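Local structure of uncharacterized protein (5IFF) at residues A[197-202]-A[207-212]. The protein is the restriction enzyme R.PabI, a DNA glycosylase that binds double-stranded DNA and probably releases adenine from its recognition sequence. The protein carries 2 engineered substitutions. Sequence-based numbering, arbitrary orientation.
Sequences AFIIAS and NDIVKF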
loop_
_atom_site.group_PDB
_atom_site.type_symbol
_atom_site.label_atom_id
_atom_site.label_comp_id
_atom_site.label_asym_id
_atom_site.label_seq_id
_atom_site.Cartn_x
_atom_site.Cartn_y
_atom_site.Cartn_z
ATOM N N ALA A 197 3.682 15.235 -27.589
ATOM C CA ALA A 197 2.648 14.404 -26.941
ATOM C C ALA A 197 2.056 15.108 -25.698
ATOM O O ALA A 197 0.829 15.180 -25.525
ATOM C CB ALA A 197 3.223 13.011 -26.569
ATOM N N PHE A 198 2.906 15.628 -24.820
ATOM C CA PHE A 198 2.402 16.271 -23.647
ATOM C C PHE A 198 1.613 17.545 -24.004
ATOM O O PHE A 198 0.603 17.877 -23.349
ATOM C CB PHE A 198 3.571 16.591 -22.682
ATOM C CG PHE A 198 3.955 15.431 -21.812
ATOM C CD1 PHE A 198 3.060 14.968 -20.833
ATOM C CD2 PHE A 198 5.182 14.773 -21.968
ATOM C CE1 PHE A 198 3.400 13.882 -19.980
ATOM C CE2 PHE A 198 5.527 13.675 -21.143
ATOM C CZ PHE A 198 4.642 13.233 -20.152
ATOM N N ILE A 199 2.082 18.246 -25.038
ATOM C CA ILE A 199 1.435 19.456 -25.501
ATOM C C ILE A 199 -0.013 19.165 -25.968
ATOM O O ILE A 199 -0.906 19.968 -25.686
ATOM C CB ILE A 199 2.266 20.114 -26.627
ATOM C CG1 ILE A 199 3.446 20.854 -25.999
ATOM C CG2 ILE A 199 1.433 21.091 -27.457
ATOM C CD1 ILE A 199 4.469 21.293 -27.049
ATOM N N ILE A 200 -0.250 18.021 -26.630
ATOM C CA ILE A 200 -1.610 17.739 -27.136
ATOM C C ILE A 200 -2.456 16.913 -26.127
ATOM O O ILE A 200 -3.655 16.753 -26.314
ATOM C CB ILE A 200 -1.595 17.025 -28.474
ATOM C CG1 ILE A 200 -1.007 15.609 -28.349
ATOM C CG2 ILE A 200 -0.861 17.876 -29.513
ATOM C CD1 ILE A 200 -1.439 14.690 -29.512
ATOM N N ALA A 201 -1.839 16.472 -25.034
ATOM C CA ALA A 201 -2.557 15.659 -24.033
ATOM C C ALA A 201 -3.610 16.435 -23.237
ATOM O O ALA A 201 -4.747 15.941 -23.024
ATOM C CB ALA A 201 -1.535 15.031 -23.065
ATOM N N SER A 202 -3.241 17.626 -22.750
ATOM C CA SER A 202 -4.171 18.495 -22.001
ATOM C C SER A 202 -3.644 19.913 -21.985
ATOM O O SER A 202 -2.415 20.113 -22.106
ATOM C CB SER A 202 -4.352 18.038 -20.563
ATOM O OG SER A 202 -3.172 18.256 -19.786
ATOM N N ASN A 207 0.723 23.825 -20.921
ATOM C CA ASN A 207 1.187 24.975 -20.170
ATOM C C ASN A 207 2.453 24.629 -19.433
ATOM O O ASN A 207 3.391 25.437 -19.403
ATOM C CB ASN A 207 0.108 25.459 -19.176
ATOM C CG ASN A 207 -1.081 26.090 -19.888
ATOM O OD1 ASN A 207 -0.990 26.509 -21.053
ATOM N ND2 ASN A 207 -2.189 26.187 -19.191
ATOM N N ASP A 208 2.490 23.416 -18.865
ATOM C CA ASP A 208 3.685 22.981 -18.147
ATOM C C ASP A 208 4.876 22.906 -19.080
ATOM O O ASP A 208 5.964 23.353 -18.718
ATOM C CB ASP A 208 3.524 21.617 -17.486
ATOM C CG ASP A 208 2.634 21.643 -16.262
ATOM O OD1 ASP A 208 2.375 22.749 -15.710
ATOM O OD2 ASP A 208 2.252 20.526 -15.832
ATOM N N ILE A 209 4.674 22.274 -20.244
ATOM C CA ILE A 209 5.762 22.111 -21.204
ATOM C C ILE A 209 6.246 23.477 -21.719
ATOM O O ILE A 209 7.445 23.689 -21.837
ATOM C CB ILE A 209 5.349 21.253 -22.428
ATOM C CG1 ILE A 209 4.995 19.824 -21.981
ATOM C CG2 ILE A 209 6.498 21.221 -23.507
ATOM C CD1 ILE A 209 6.186 19.117 -21.215
ATOM N N VAL A 210 5.318 24.380 -22.049
ATOM C CA VAL A 210 5.747 25.698 -22.583
ATOM C C VAL A 210 6.593 26.514 -21.589
ATOM O O VAL A 210 7.626 27.072 -21.953
ATOM C CB VAL A 210 4.503 26.481 -23.048
ATOM C CG1 VAL A 210 4.821 27.936 -23.332
ATOM C CG2 VAL A 210 3.920 25.810 -24.250
ATOM N N LYS A 211 6.156 26.570 -20.327
ATOM C CA LYS A 211 6.894 27.216 -19.262
ATOM C C LYS A 211 8.299 26.589 -19.059
ATOM O O LYS A 211 9.303 27.307 -18.858
ATOM C CB LYS A 211 6.061 27.150 -17.976
ATOM C CG LYS A 211 6.703 27.772 -16.773
ATOM C CD LYS A 211 5.712 27.999 -15.638
ATOM C CE LYS A 211 6.374 28.721 -14.457
ATOM N NZ LYS A 211 7.217 29.873 -14.898
ATOM N N PHE A 212 8.345 25.279 -19.094
ATOM C CA PHE A 212 9.621 24.549 -19.009
ATOM C C PHE A 212 10.566 24.918 -20.168
ATOM O O PHE A 212 11.734 25.262 -19.949
ATOM C CB PHE A 212 9.372 23.046 -19.026
ATOM C CG PHE A 212 10.632 22.234 -19.211
ATOM C CD1 PHE A 212 11.672 22.324 -18.286
ATOM C CD2 PHE A 212 10.777 21.429 -20.325
ATOM C CE1 PHE A 212 12.836 21.580 -18.468
ATOM C CE2 PHE A 212 11.940 20.677 -20.518
ATOM C CZ PHE A 212 12.957 20.754 -19.593
#
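Ile209 sets its two branches against Phe198 and Ile199, joining helices 188-201 and 203-216 in a helical hairpin. Ser202 is the first residue to leave the first helix, and it N-caps the second; its OG is hydrogen-bonded to the backbone N of His205. The backbones come closest at Ile199 and Ile209, with 6.7 Å between their CA atoms. The tight part is wholly apolar and buried. Ile209 CG1 lies 3.6 Å from Phe198 CB, and no hydrogen bond crosses between the segments. With CG1 of Ile209 beside its backbone N (chi1 -63°), the CG1-CD1 arm falls to Phe198 and CG2 to Ile199. Ile209 CD1 meets the Phe198 ring obliquely. An alanine in place of Ile209 would probably open a gap beside Phe198 CB and weaken the packing on Ile199, which would lose its contacts with CG2. Beyond Ile209, the Phe198 ring packs edge-to-face with Tyr62 and His205 and touches Val158, which, like nearby Ile60, binds adenine in this enzyme, though none is bound to this chain here. The outer side of 207-212 is loose. Asn207 and Lys211 are exposed there and make no contact with 197-202. Partly exposed Asp208 turns elsewhere, its OD2 hydrogen-bonded to Tyr62 OH. On the buried side, the side chains of Ile199 and Ile209 cross at about a right angle, and Ile199 CG1 stands 4.0 Å from Ile209 CG2.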